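Long-range contact in Mll7089 protein (Mesorhizobium loti, PDB 2OZ8), which is of unproven function but, as an enolase-superfamily protein related to mandelate racemase, probably binds magnesium and may act as a hydro-lyase: residues A[165-170]-A[196-201]. Numbering follows the deposited sequence.
Sequences KIKVGH and DPNEAW. With SO4 (sulfate ion), chain D.
Asp-196 meets Lys-167 where two parallel strands of the TIM-type barrel of the enolase superfamily, 163-167 and 192-196, run out into loops at their C-terminal ends, where this superfamily builds its active sites. Asp-196 is gripped through both its backbone and its carboxylate. Its N donates to Ile-166 O at 3.0 Å, and its O accepts Val-168 N, which sits well above the carbonyl plane; the two bonds straddle Lys-167 in parallel register. With CG anti to its backbone N (chi1 -172°), Asp-196 lies alongside Lys-167, whose chain bends at chi2 and brings NZ to OD2 at 2.8 Å, a salt bridge entering from above the carboxylate plane. OD1 takes a weak bond from Asn-198 N. Lys-165 NZ lies across that plane from Lys-167 NZ and stays 4.0 Å from Asp-196 OD2, while its salt bridges run to Glu-224 and Glu-317. A lysine pair two residues apart on a strand recalls the KxK motif of mandelate racemase, though its role here is unproven.

Beyond the strands the contact turns apolar. Val-168 suits the junction as a compact apolar residue: chi1 (-63°) sets CG2 between the backbone N and carbonyl carbon, from where this methyl meets both Pro-197 CG at 3.7 Å and, obliquely, the six-membered ring of Trp-201. Pro-197 begins a type I' turn ending at Ala-200, and its CB lies over one face of the indole. At the phi of Gly-169 (107°) a CB would press against Val-168 O and clash with Ala-200 CB, so glycine suits the place; Ala-200 CB packs on Gly-169 CA at 3.6 Å. One water bridges Val-168 O and Asp-196 O; a second accepts from Trp-201 NE1 at 3.0 Å and donates to His-170 O.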
# COMPACT_ATOMS: atom_id res chain seq x y z
N LYS A 165 -29.80 22.81 -8.79
CA LYS A 165 -29.16 22.29 -7.58
C LYS A 165 -29.87 22.81 -6.34
O LYS A 165 -30.09 24.01 -6.21
CB LYS A 165 -27.70 22.68 -7.50
CG LYS A 165 -26.95 21.99 -6.37
CD LYS A 165 -25.87 22.90 -5.72
CE LYS A 165 -24.68 23.07 -6.58
NZ LYS A 165 -23.51 23.79 -6.00
N ILE A 166 -30.19 21.88 -5.45
CA ILE A 166 -30.82 22.18 -4.20
C ILE A 166 -29.96 21.73 -3.04
O ILE A 166 -29.08 20.85 -3.21
CB ILE A 166 -32.23 21.54 -4.10
CG1 ILE A 166 -32.13 20.02 -4.12
CG2 ILE A 166 -33.13 22.13 -5.25
CD1 ILE A 166 -33.45 19.30 -3.91
N LYS A 167 -30.22 22.34 -1.89
CA LYS A 167 -29.52 22.05 -0.65
C LYS A 167 -30.25 21.04 0.14
O LYS A 167 -31.44 21.17 0.30
CB LYS A 167 -29.38 23.30 0.22
CG LYS A 167 -28.63 24.42 -0.48
CD LYS A 167 -27.18 24.11 -0.74
CE LYS A 167 -26.42 25.32 -1.27
NZ LYS A 167 -25.04 24.94 -1.80
N VAL A 168 -29.54 20.04 0.64
CA VAL A 168 -30.16 19.01 1.47
C VAL A 168 -29.36 18.88 2.73
O VAL A 168 -28.51 19.71 2.99
CB VAL A 168 -30.29 17.64 0.72
CG1 VAL A 168 -31.24 17.79 -0.51
CG2 VAL A 168 -28.94 17.10 0.32
N GLY A 169 -29.62 17.83 3.52
CA GLY A 169 -28.91 17.64 4.76
C GLY A 169 -29.74 17.93 5.99
O GLY A 169 -29.18 18.00 7.07
N HIS A 170 -31.06 18.10 5.82
CA HIS A 170 -31.99 18.13 6.96
C HIS A 170 -31.82 16.96 7.90
O HIS A 170 -31.64 15.82 7.44
CB HIS A 170 -33.47 18.19 6.51
CG HIS A 170 -33.89 19.54 6.08
ND1 HIS A 170 -34.29 20.51 6.98
CD2 HIS A 170 -33.83 20.15 4.87
CE1 HIS A 170 -34.48 21.65 6.33
NE2 HIS A 170 -34.21 21.46 5.05
N ASP A 196 -26.71 19.05 -2.71
CA ASP A 196 -25.58 19.55 -1.94
C ASP A 196 -25.89 19.51 -0.45
O ASP A 196 -26.51 20.42 0.06
CB ASP A 196 -25.31 20.98 -2.33
CG ASP A 196 -24.02 21.53 -1.73
OD1 ASP A 196 -23.41 20.91 -0.81
OD2 ASP A 196 -23.62 22.61 -2.17
N PRO A 197 -25.49 18.44 0.25
CA PRO A 197 -25.65 18.29 1.71
C PRO A 197 -24.69 19.14 2.54
O PRO A 197 -24.86 19.24 3.75
CB PRO A 197 -25.26 16.82 1.95
CG PRO A 197 -25.34 16.16 0.56
CD PRO A 197 -24.87 17.24 -0.35
N ASN A 198 -23.65 19.69 1.92
CA ASN A 198 -22.66 20.48 2.63
C ASN A 198 -22.15 19.84 3.91
O ASN A 198 -22.14 20.47 4.99
CB ASN A 198 -23.20 21.85 2.93
CG ASN A 198 -22.24 22.91 2.56
OD1 ASN A 198 -21.29 23.20 3.29
ND2 ASN A 198 -22.45 23.48 1.34
N GLU A 199 -21.70 18.60 3.75
CA GLU A 199 -21.01 17.82 4.78
C GLU A 199 -21.93 17.34 5.90
O GLU A 199 -21.46 16.88 6.95
CB GLU A 199 -19.78 18.56 5.38
CG GLU A 199 -18.72 19.11 4.41
CD GLU A 199 -17.38 19.60 5.13
OE1 GLU A 199 -17.38 20.43 6.04
OE2 GLU A 199 -16.27 19.19 4.78
N ALA A 200 -23.24 17.47 5.72
CA ALA A 200 -24.19 17.04 6.74
C ALA A 200 -24.14 15.55 7.01
O ALA A 200 -24.58 15.10 8.07
CB ALA A 200 -25.64 17.46 6.35
N TRP A 201 -23.64 14.77 6.08
CA TRP A 201 -23.74 13.30 6.22
C TRP A 201 -22.40 12.66 6.60
O TRP A 201 -21.36 13.24 6.39
CB TRP A 201 -24.29 12.69 4.94
CG TRP A 201 -25.65 13.19 4.57
CD1 TRP A 201 -26.59 13.69 5.40
CD2 TRP A 201 -26.24 13.15 3.26
NE1 TRP A 201 -27.75 13.99 4.71
CE2 TRP A 201 -27.56 13.69 3.39
CE3 TRP A 201 -25.80 12.71 2.01
CZ2 TRP A 201 -28.45 13.79 2.30
CZ3 TRP A 201 -26.70 12.82 0.91
CH2 TRP A 201 -28.02 13.35 1.08
S SO4 D . -32.35 20.89 10.18
O1 SO4 D . -31.17 21.73 9.91
O2 SO4 D . -31.85 19.52 10.04
O3 SO4 D . -32.92 21.03 11.54
O4 SO4 D . -33.44 21.23 9.24
O HOH W 1 -26.81 21.93 2.33
O HOH W 2 -30.66 14.42 5.28